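Local coordinates for periplasmic binding protein (Veillonella parvula, PDB 4MO9) that probably serves as the solute-binding protein of an ABC uptake system, capturing its ligand in a cleft between two lobes, as in TroA-like proteins, at residues Ser56-Lys61 / Glu171-Glu176; Thr182-Arg187 / Leu348-Asp353; Gln309-His314 / Phe327-Lys332. All blocks are in the same frame, centred on the assembly; numbering follows the deposited sequence.

Contact 1. Residues Ser56-Lys61 / Glu171-Glu176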
loop_
_atom_site.group_PDB
_atom_site.type_symbol
_atom_site.label_atom_id
_atom_site.label_comp_id
_atom_site.label_asym_id
_atom_site.label_seq_id
_atom_site.Cartn_x
_atom_site.Cartn_y
_atom_site.Cartn_z
ATOM N N SER A 56 6.512 -9.785 8.262
ATOM C CA SER A 56 6.948 -9.124 9.488
ATOM C C SER A 56 5.843 -9.190 10.532
ATOM O O SER A 56 6.108 -9.377 11.715
ATOM C CB SER A 56 7.312 -7.663 9.215
ATOM O OG SER A 56 8.299 -7.561 8.205
ATOM N N ALA A 57 4.598 -9.039 10.092
ATOM C CA ALA A 57 3.461 -9.073 11.011
ATOM C C ALA A 57 3.248 -10.466 11.600
ATOM O O ALA A 57 2.763 -10.607 12.729
ATOM C CB ALA A 57 2.205 -8.595 10.299
ATOM N N LEU A 58 3.617 -11.494 10.841
ATOM C CA LEU A 58 3.478 -12.882 11.283
ATOM C C LEU A 58 4.642 -13.324 12.170
ATOM O O LEU A 58 4.448 -14.023 13.175
ATOM C CB LEU A 58 3.368 -13.807 10.062
ATOM C CG LEU A 58 2.059 -13.666 9.283
ATOM C CD1 LEU A 58 2.183 -14.221 7.863
ATOM C CD2 LEU A 58 0.929 -14.356 10.023
HETATM N N MSE A 59 5.858 -12.915 11.805
HETATM C CA MSE A 59 7.048 -13.426 12.482
HETATM C C MSE A 59 7.549 -12.516 13.606
HETATM O O MSE A 59 8.290 -12.965 14.489
HETATM C CB MSE A 59 8.186 -13.641 11.478
HETATM C CG MSE A 59 7.878 -14.585 10.323
HETATM SE SE MSE A 59 7.393 -16.376 10.927
HETATM C CE MSE A 59 8.928 -16.754 12.093
ATOM N N GLY A 60 7.170 -11.240 13.570
ATOM C CA GLY A 60 7.660 -10.307 14.574
ATOM C C GLY A 60 9.182 -10.257 14.590
ATOM O O GLY A 60 9.813 -10.089 13.543
ATOM N N LYS A 61 9.769 -10.420 15.774
ATOM C CA LYS A 61 11.216 -10.309 15.929
ATOM C C LYS A 61 11.973 -11.407 15.190
ATOM O O LYS A 61 13.167 -11.262 14.920
ATOM C CB LYS A 61 11.597 -10.334 17.404
ATOM C CG LYS A 61 11.256 -9.069 18.170
ATOM C CD LYS A 61 11.557 -9.265 19.652
ATOM C CE LYS A 61 11.710 -7.936 20.383
ATOM N NZ LYS A 61 12.007 -8.132 21.833
ATOM N N GLU A 171 -0.575 -20.101 11.085
ATOM C CA GLU A 171 -1.996 -20.022 10.728
ATOM C C GLU A 171 -2.841 -19.229 11.714
ATOM O O GLU A 171 -3.731 -18.486 11.299
ATOM C CB GLU A 171 -2.607 -21.420 10.574
ATOM C CG GLU A 171 -2.198 -22.141 9.313
ATOM C CD GLU A 171 -2.772 -23.543 9.250
ATOM O OE1 GLU A 171 -1.994 -24.517 9.388
ATOM O OE2 GLU A 171 -4.004 -23.663 9.059
ATOM N N GLU A 172 -2.587 -19.395 13.010
ATOM C CA GLU A 172 -3.398 -18.705 14.015
ATOM C C GLU A 172 -3.190 -17.193 13.964
ATOM O O GLU A 172 -4.157 -16.424 13.985
ATOM C CB GLU A 172 -3.125 -19.247 15.425
ATOM C CG GLU A 172 -3.660 -20.654 15.675
ATOM C CD GLU A 172 -3.507 -21.086 17.131
ATOM O OE1 GLU A 172 -2.574 -20.593 17.809
ATOM O OE2 GLU A 172 -4.323 -21.912 17.601
ATOM N N ARG A 173 -1.935 -16.763 13.876
ATOM C CA ARG A 173 -1.635 -15.322 13.823
ATOM C C ARG A 173 -2.146 -14.714 12.522
ATOM O O ARG A 173 -2.615 -13.565 12.489
ATOM C CB ARG A 173 -0.131 -15.092 13.964
ATOM C CG ARG A 173 0.283 -13.638 13.966
ATOM C CD ARG A 173 1.382 -13.435 14.977
ATOM N NE ARG A 173 2.044 -12.140 14.846
ATOM C CZ ARG A 173 2.479 -11.432 15.880
ATOM N NH1 ARG A 173 2.297 -11.895 17.114
ATOM N NH2 ARG A 173 3.089 -10.269 15.682
ATOM N N ALA A 174 -2.052 -15.488 11.447
ATOM C CA ALA A 174 -2.630 -15.071 10.175
ATOM C C ALA A 174 -4.132 -14.835 10.355
ATOM O O ALA A 174 -4.670 -13.861 9.841
ATOM C CB ALA A 174 -2.365 -16.131 9.092
ATOM N N ALA A 175 -4.805 -15.733 11.086
ATOM C CA ALA A 175 -6.232 -15.548 11.385
ATOM C C ALA A 175 -6.517 -14.238 12.146
ATOM O O ALA A 175 -7.512 -13.557 11.869
ATOM C CB ALA A 175 -6.795 -16.766 12.148
ATOM N N GLU A 176 -5.656 -13.878 13.094
ATOM C CA GLU A 176 -5.832 -12.618 13.819
ATOM C C GLU A 176 -5.696 -11.433 12.877
ATOM O O GLU A 176 -6.443 -10.462 12.977
ATOM C CB GLU A 176 -4.782 -12.466 14.906
ATOM C CG GLU A 176 -4.762 -13.563 15.949
ATOM C CD GLU A 176 -3.515 -13.479 16.811
ATOM O OE1 GLU A 176 -3.013 -12.343 16.996
ATOM O OE2 GLU A 176 -3.036 -14.537 17.285
#
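The last turn of helix 52-59 in the N-terminal lobe meets the beginning of the long helix 171-194 through A57 and L58 of the first and R173 and A174 of the second, and it illustrates how a single arginine can tie a helix end to its neighbour. R173 approaches A57 side-on: NE and NH2 both donate to the backbone oxygen of A57, NE lying 2.7 Å from A57 O and NH2 3.0 Å from the same A57 O. That oxygen sits in the plane of the guanidinium. Seen from the acceptor, NE arrives in the carbonyl plane, whereas NH2 is tilted about 30° from it, and the NE bond is the straighter of the two at the hydrogen. Two bonds to one atom should restrain rotation of the guanidinium, and NH2 has a further, weak bond to the carbonyl of F355. The A57 carbonyl lies in the last turn, three residues before G60, where positive phi takes the chain out of the helix, so a cation here probably also interacts favourably with the negative end of the helix dipole. R173 gets there with CG anti to the backbone N (chi1 -178°) and a bend at chi2. Beside the two hydrogen bonds lies an apolar contact. L58 leaves its backbone pointing away from helix 171-194, yet its CD2 branch returns to lie 3.5 Å from A174 N and 3.9 Å from A174 CB. The same methyl touches the aliphatic root of R173, with L58 CD2 4.1 Å from R173 CG. I164 and L168 of helix 154-168 also pack on L58, while F351 and F355 of helix 344-355 touch A57. Such an arginine-to-carbonyl tie beside a small leucine-alanine core joins a lobe helix to the interdomain helix characteristic of TroA-like binding proteins.

Contact 2. Residues Thr182-Arg187 / Leu348-Asp353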
loop_
_atom_site.group_PDB
_atom_site.type_symbol
_atom_site.label_atom_id
_atom_site.label_comp_id
_atom_site.label_asym_id
_atom_site.label_seq_id
_atom_site.Cartn_x
_atom_site.Cartn_y
_atom_site.Cartn_z
ATOM N N THR A 182 -10.521 -7.637 8.298
ATOM C CA THR A 182 -11.912 -7.888 7.936
ATOM C C THR A 182 -12.888 -7.078 8.786
ATOM O O THR A 182 -13.858 -6.531 8.229
ATOM C CB THR A 182 -12.258 -9.403 8.034
ATOM O OG1 THR A 182 -11.361 -10.143 7.196
ATOM C CG2 THR A 182 -13.699 -9.680 7.582
ATOM N N ASN A 183 -12.673 -7.018 10.110
ATOM C CA ASN A 183 -13.541 -6.220 10.988
ATOM C C ASN A 183 -13.707 -4.820 10.400
ATOM O O ASN A 183 -14.808 -4.270 10.355
ATOM C CB ASN A 183 -12.962 -6.044 12.413
ATOM C CG ASN A 183 -12.804 -7.352 13.186
ATOM O OD1 ASN A 183 -13.412 -8.380 12.857
ATOM N ND2 ASN A 183 -11.970 -7.314 14.235
ATOM N N ARG A 184 -12.599 -4.247 9.952
ATOM C CA ARG A 184 -12.572 -2.821 9.604
ATOM C C ARG A 184 -13.072 -2.534 8.198
ATOM O O ARG A 184 -13.861 -1.603 7.984
ATOM C CB ARG A 184 -11.163 -2.263 9.808
ATOM C CG ARG A 184 -10.796 -2.205 11.281
ATOM C CD ARG A 184 -9.322 -2.003 11.506
ATOM N NE ARG A 184 -9.078 -1.690 12.913
ATOM C CZ ARG A 184 -9.067 -2.601 13.883
ATOM N NH1 ARG A 184 -9.265 -3.880 13.594
ATOM N NH2 ARG A 184 -8.851 -2.232 15.138
ATOM N N VAL A 185 -12.636 -3.337 7.236
ATOM C CA VAL A 185 -13.046 -3.095 5.861
ATOM C C VAL A 185 -14.539 -3.385 5.667
ATOM O O VAL A 185 -15.228 -2.635 4.963
ATOM C CB VAL A 185 -12.158 -3.842 4.866
ATOM C CG1 VAL A 185 -12.739 -3.780 3.454
ATOM C CG2 VAL A 185 -10.766 -3.235 4.888
ATOM N N THR A 186 -15.059 -4.429 6.323
ATOM C CA THR A 186 -16.490 -4.727 6.203
ATOM C C THR A 186 -17.371 -3.663 6.838
ATOM O O THR A 186 -18.445 -3.371 6.307
ATOM C CB THR A 186 -16.883 -6.133 6.744
ATOM O OG1 THR A 186 -16.591 -6.213 8.148
ATOM C CG2 THR A 186 -16.136 -7.226 5.984
ATOM N N ARG A 187 -16.949 -3.093 7.971
ATOM C CA ARG A 187 -17.697 -1.995 8.584
ATOM C C ARG A 187 -17.824 -0.854 7.576
ATOM O O ARG A 187 -18.920 -0.319 7.365
ATOM C CB ARG A 187 -17.007 -1.483 9.863
ATOM C CG ARG A 187 -17.730 -0.321 10.549
ATOM C CD ARG A 187 -16.966 0.222 11.773
ATOM N NE ARG A 187 -16.959 -0.726 12.890
ATOM C CZ ARG A 187 -15.924 -1.499 13.219
ATOM N NH1 ARG A 187 -14.787 -1.443 12.523
ATOM N NH2 ARG A 187 -16.029 -2.336 14.250
ATOM N N LEU A 348 -3.988 2.244 11.944
ATOM C CA LEU A 348 -2.623 2.012 11.476
ATOM C C LEU A 348 -1.689 1.777 12.662
ATOM O O LEU A 348 -0.935 0.791 12.681
ATOM C CB LEU A 348 -2.124 3.178 10.606
ATOM C CG LEU A 348 -0.761 2.991 9.923
ATOM C CD1 LEU A 348 -0.761 1.771 8.987
ATOM C CD2 LEU A 348 -0.338 4.241 9.171
ATOM N N LYS A 349 -1.747 2.670 13.649
ATOM C CA LYS A 349 -0.939 2.533 14.867
ATOM C C LYS A 349 -1.173 1.174 15.546
ATOM O O LYS A 349 -0.227 0.501 15.978
ATOM C CB LYS A 349 -1.242 3.683 15.846
ATOM C CG LYS A 349 -0.517 3.547 17.174
ATOM C CD LYS A 349 -0.826 4.682 18.137
ATOM C CE LYS A 349 -0.214 4.380 19.493
ATOM N NZ LYS A 349 1.246 4.115 19.381
ATOM N N GLU A 350 -2.434 0.767 15.623
ATOM C CA GLU A 350 -2.770 -0.492 16.271
ATOM C C GLU A 350 -2.224 -1.686 15.482
ATOM O O GLU A 350 -1.781 -2.675 16.081
ATOM C CB GLU A 350 -4.281 -0.606 16.462
ATOM C CG GLU A 350 -4.714 -1.767 17.339
ATOM C CD GLU A 350 -6.202 -1.746 17.629
ATOM O OE1 GLU A 350 -6.850 -0.701 17.370
ATOM O OE2 GLU A 350 -6.718 -2.777 18.115
ATOM N N PHE A 351 -2.234 -1.593 14.151
ATOM C CA PHE A 351 -1.657 -2.667 13.342
ATOM C C PHE A 351 -0.176 -2.799 13.692
ATOM O O PHE A 351 0.326 -3.908 13.895
ATOM C CB PHE A 351 -1.844 -2.430 11.834
ATOM C CG PHE A 351 -1.347 -3.565 10.992
ATOM C CD1 PHE A 351 -2.219 -4.547 10.549
ATOM C CD2 PHE A 351 -0.001 -3.672 10.666
ATOM C CE1 PHE A 351 -1.750 -5.632 9.787
ATOM C CE2 PHE A 351 0.477 -4.750 9.914
ATOM C CZ PHE A 351 -0.392 -5.723 9.471
ATOM N N TYR A 352 0.526 -1.672 13.767
ATOM C CA TYR A 352 1.929 -1.710 14.194
ATOM C C TYR A 352 2.075 -2.269 15.610
ATOM O O TYR A 352 2.864 -3.199 15.831
ATOM C CB TYR A 352 2.570 -0.318 14.137
ATOM C CG TYR A 352 3.161 0.051 12.794
ATOM C CD1 TYR A 352 2.344 0.415 11.730
ATOM C CD2 TYR A 352 4.537 0.052 12.599
ATOM C CE1 TYR A 352 2.880 0.758 10.492
ATOM C CE2 TYR A 352 5.088 0.382 11.366
ATOM C CZ TYR A 352 4.256 0.746 10.317
ATOM O OH TYR A 352 4.800 1.078 9.084
ATOM N N ASP A 353 1.348 -1.684 16.565
ATOM C CA ASP A 353 1.442 -2.097 17.972
ATOM C C ASP A 353 1.193 -3.598 18.147
ATOM O O ASP A 353 1.925 -4.282 18.866
ATOM C CB ASP A 353 0.439 -1.323 18.839
ATOM C CG ASP A 353 0.845 0.131 19.080
ATOM O OD1 ASP A 353 2.026 0.489 18.866
ATOM O OD2 ASP A 353 -0.034 0.917 19.495
HETATM O O HOH W 1 -8.447 0.716 15.114
#
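R184 and E350 meet across two helices that stay well apart, their nearest CA atoms, those of R184 and L348, being 11.2 Å from each other, so the contact is made by long side chains, with one water's help. R184 is extended from CG to NE, and E350 stretches out from a CG anti to its backbone N (chi1 -170°). They form a long salt bridge, R184 NH2 to E350 OE1 at 3.4 Å, with the second carboxylate oxygen, OE2, 3.7 Å from R184 NH2. The guanidinium and carboxylate planes stand 89° apart, so the pair is no parallel, two-pronged grip. One water bridges the pair: it accepts from R184 NH2 at 3.0 Å, near the guanidinium plane, and donates to E350 OE1 at 3.1 Å. The stronger polar partner of the arginine is F180 on its own helix, where NH1 bonds to the F180 carbonyl and the cation makes a cation-pi contact with the F180 ring; NE adds a weak bond to the hydroxyl of T347. F180 also touches E350, and the charged pair thus shares an aromatic neighbour. Helix 171-194 is joined here to helix 344-355 by a water-bridged interhelical salt bridge at the surface.

Contact 3. Residues Gln309-His314 / Phe327-Lys332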
loop_
_atom_site.group_PDB
_atom_site.type_symbol
_atom_site.label_atom_id
_atom_site.label_comp_id
_atom_site.label_asym_id
_atom_site.label_seq_id
_atom_site.Cartn_x
_atom_site.Cartn_y
_atom_site.Cartn_z
ATOM N N GLN A 309 -11.623 21.487 2.667
ATOM C CA GLN A 309 -11.850 20.087 2.342
ATOM C C GLN A 309 -10.666 19.552 1.545
ATOM O O GLN A 309 -10.840 18.848 0.540
ATOM C CB GLN A 309 -13.163 19.908 1.575
ATOM C CG GLN A 309 -14.398 20.253 2.403
ATOM C CD GLN A 309 -14.610 19.287 3.554
ATOM O OE1 GLN A 309 -14.323 18.097 3.441
ATOM N NE2 GLN A 309 -15.117 19.797 4.670
ATOM N N VAL A 310 -9.466 19.896 2.017
ATOM C CA VAL A 310 -8.210 19.440 1.424
ATOM C C VAL A 310 -7.515 18.482 2.390
ATOM O O VAL A 310 -7.233 18.844 3.548
ATOM C CB VAL A 310 -7.269 20.617 1.101
ATOM C CG1 VAL A 310 -5.963 20.105 0.506
ATOM C CG2 VAL A 310 -7.944 21.574 0.143
ATOM N N TYR A 311 -7.239 17.272 1.901
ATOM C CA TYR A 311 -6.726 16.174 2.713
ATOM C C TYR A 311 -5.491 15.562 2.073
ATOM O O TYR A 311 -5.142 15.896 0.942
ATOM C CB TYR A 311 -7.792 15.078 2.838
ATOM C CG TYR A 311 -9.060 15.552 3.494
ATOM C CD1 TYR A 311 -10.039 16.219 2.764
ATOM C CD2 TYR A 311 -9.273 15.350 4.843
ATOM C CE1 TYR A 311 -11.202 16.678 3.370
ATOM C CE2 TYR A 311 -10.435 15.802 5.460
ATOM C CZ TYR A 311 -11.390 16.466 4.717
ATOM O OH TYR A 311 -12.543 16.901 5.321
ATOM N N SER A 312 -4.843 14.648 2.793
ATOM C CA SER A 312 -3.688 13.931 2.264
ATOM C C SER A 312 -3.559 12.592 2.976
ATOM O O SER A 312 -3.727 12.523 4.194
ATOM C CB SER A 312 -2.412 14.767 2.470
ATOM O OG SER A 312 -1.269 14.054 2.000
ATOM N N ALA A 313 -3.302 11.528 2.216
ATOM C CA ALA A 313 -3.040 10.211 2.779
ATOM C C ALA A 313 -1.755 9.689 2.151
ATOM O O ALA A 313 -1.392 10.112 1.052
ATOM C CB ALA A 313 -4.196 9.264 2.491
ATOM N N HIS A 314 -1.066 8.785 2.841
ATOM C CA HIS A 314 0.226 8.276 2.382
ATOM C C HIS A 314 0.059 7.315 1.197
ATOM O O HIS A 314 -0.662 6.312 1.295
ATOM C CB HIS A 314 0.953 7.567 3.541
ATOM C CG HIS A 314 2.404 7.295 3.273
ATOM N ND1 HIS A 314 2.827 6.392 2.324
ATOM C CD2 HIS A 314 3.528 7.814 3.825
ATOM C CE1 HIS A 314 4.148 6.364 2.299
ATOM N NE2 HIS A 314 4.600 7.216 3.202
ATOM N N PHE A 327 -9.093 2.428 3.710
ATOM C CA PHE A 327 -10.544 2.291 3.536
ATOM C C PHE A 327 -11.264 3.176 4.550
ATOM O O PHE A 327 -12.198 3.902 4.203
ATOM C CB PHE A 327 -10.985 0.823 3.720
ATOM C CG PHE A 327 -10.816 -0.041 2.493
ATOM C CD1 PHE A 327 -9.603 -0.670 2.231
ATOM C CD2 PHE A 327 -11.884 -0.268 1.627
ATOM C CE1 PHE A 327 -9.444 -1.493 1.115
ATOM C CE2 PHE A 327 -11.737 -1.100 0.494
ATOM C CZ PHE A 327 -10.511 -1.719 0.245
ATOM N N GLU A 328 -10.814 3.128 5.802
ATOM C CA GLU A 328 -11.410 3.942 6.861
ATOM C C GLU A 328 -11.199 5.439 6.640
ATOM O O GLU A 328 -12.122 6.242 6.812
ATOM C CB GLU A 328 -10.838 3.537 8.219
ATOM C CG GLU A 328 -11.256 2.141 8.693
ATOM C CD GLU A 328 -10.772 1.862 10.100
ATOM O OE1 GLU A 328 -9.696 2.393 10.474
ATOM O OE2 GLU A 328 -11.467 1.136 10.847
ATOM N N TYR A 329 -9.986 5.818 6.248
ATOM C CA TYR A 329 -9.680 7.241 6.025
ATOM C C TYR A 329 -10.521 7.837 4.909
ATOM O O TYR A 329 -11.012 8.961 5.021
ATOM C CB TYR A 329 -8.199 7.428 5.691
ATOM C CG TYR A 329 -7.799 8.883 5.602
ATOM C CD1 TYR A 329 -7.475 9.473 4.385
ATOM C CD2 TYR A 329 -7.756 9.672 6.743
ATOM C CE1 TYR A 329 -7.105 10.815 4.312
ATOM C CE2 TYR A 329 -7.389 11.016 6.682
ATOM C CZ TYR A 329 -7.068 11.580 5.467
ATOM O OH TYR A 329 -6.706 12.916 5.418
ATOM N N LEU A 330 -10.688 7.093 3.820
ATOM C CA LEU A 330 -11.457 7.615 2.693
ATOM C C LEU A 330 -12.929 7.758 3.072
ATOM O O LEU A 330 -13.536 8.790 2.816
ATOM C CB LEU A 330 -11.304 6.719 1.464
ATOM C CG LEU A 330 -9.941 6.731 0.777
ATOM C CD1 LEU A 330 -9.865 5.586 -0.227
ATOM C CD2 LEU A 330 -9.700 8.074 0.086
ATOM N N ALA A 331 -13.496 6.731 3.700
ATOM C CA ALA A 331 -14.918 6.759 4.068
ATOM C C ALA A 331 -15.226 7.825 5.113
ATOM O O ALA A 331 -16.248 8.534 5.031
ATOM C CB ALA A 331 -15.358 5.389 4.562
ATOM N N LYS A 332 -14.345 7.944 6.100
ATOM C CA LYS A 332 -14.488 8.969 7.138
ATOM C C LYS A 332 -14.305 10.384 6.574
ATOM O O LYS A 332 -14.940 11.338 7.048
ATOM C CB LYS A 332 -13.505 8.700 8.289
ATOM C CG LYS A 332 -13.554 9.685 9.455
ATOM C CD LYS A 332 -12.539 9.257 10.528
ATOM C CE LYS A 332 -12.637 10.080 11.805
ATOM N NZ LYS A 332 -13.793 9.704 12.668
#
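The ring of Y311 receives the hydroxyl of Y329 at one point of its edge, near its plane, and Q309 OE1 at another, while H367 stacks against it. Y329 OH is 3.5 Å from Y311 CB and 3.6 Å from Y311 CD2; the other end of the Y311 ring is held by its own hydroxyl, which donates to Q309 OE1 at 2.9 Å. The Y329 ring is stacked with F365, and A313 comes to it obliquely, its CB 3.8 Å from both CD1 and CE1 of Y329. Y329 thus spans from its helix to the strand, CG anti to the backbone N (chi1 -174°), and lays its hydroxyl among backbone atoms: S312 O lies 3.2 Å from Y329 OH, and the N-H of M366 makes a weak hydrogen bond there. In this way one tyrosine touches both strand 310-313 and its antiparallel neighbour 365-367. The segment axes come within 10.2 Å and run in opposite directions, at 174°. Such packing of a helix on the strand that precedes it is typical of an alpha/beta unit, here in the mixed five-stranded sheet of the C-terminal lobe.

Contacts 1 and 2 share helix 171-194: contact 1 uses its start and contact 2 its middle, with centres about 14 Å apart, and F351 of contact 2 packs on A57 of contact 1. Contact 3 lies about 15 Å from contact 2, centre to centre, and is reached from the same helix where V185 meets F327 and R184 meets E328. Along the chain contact 1 closes first, and contact 3 is nested within the loop closed by contact 2. Contacts 1 and 3 remain about 27 Å apart at their centres, one by the N-terminal lobe and the other in the C-terminal lobe. The series follows the helical connection between lobes, consistent with the limited hinge motion expected of this family.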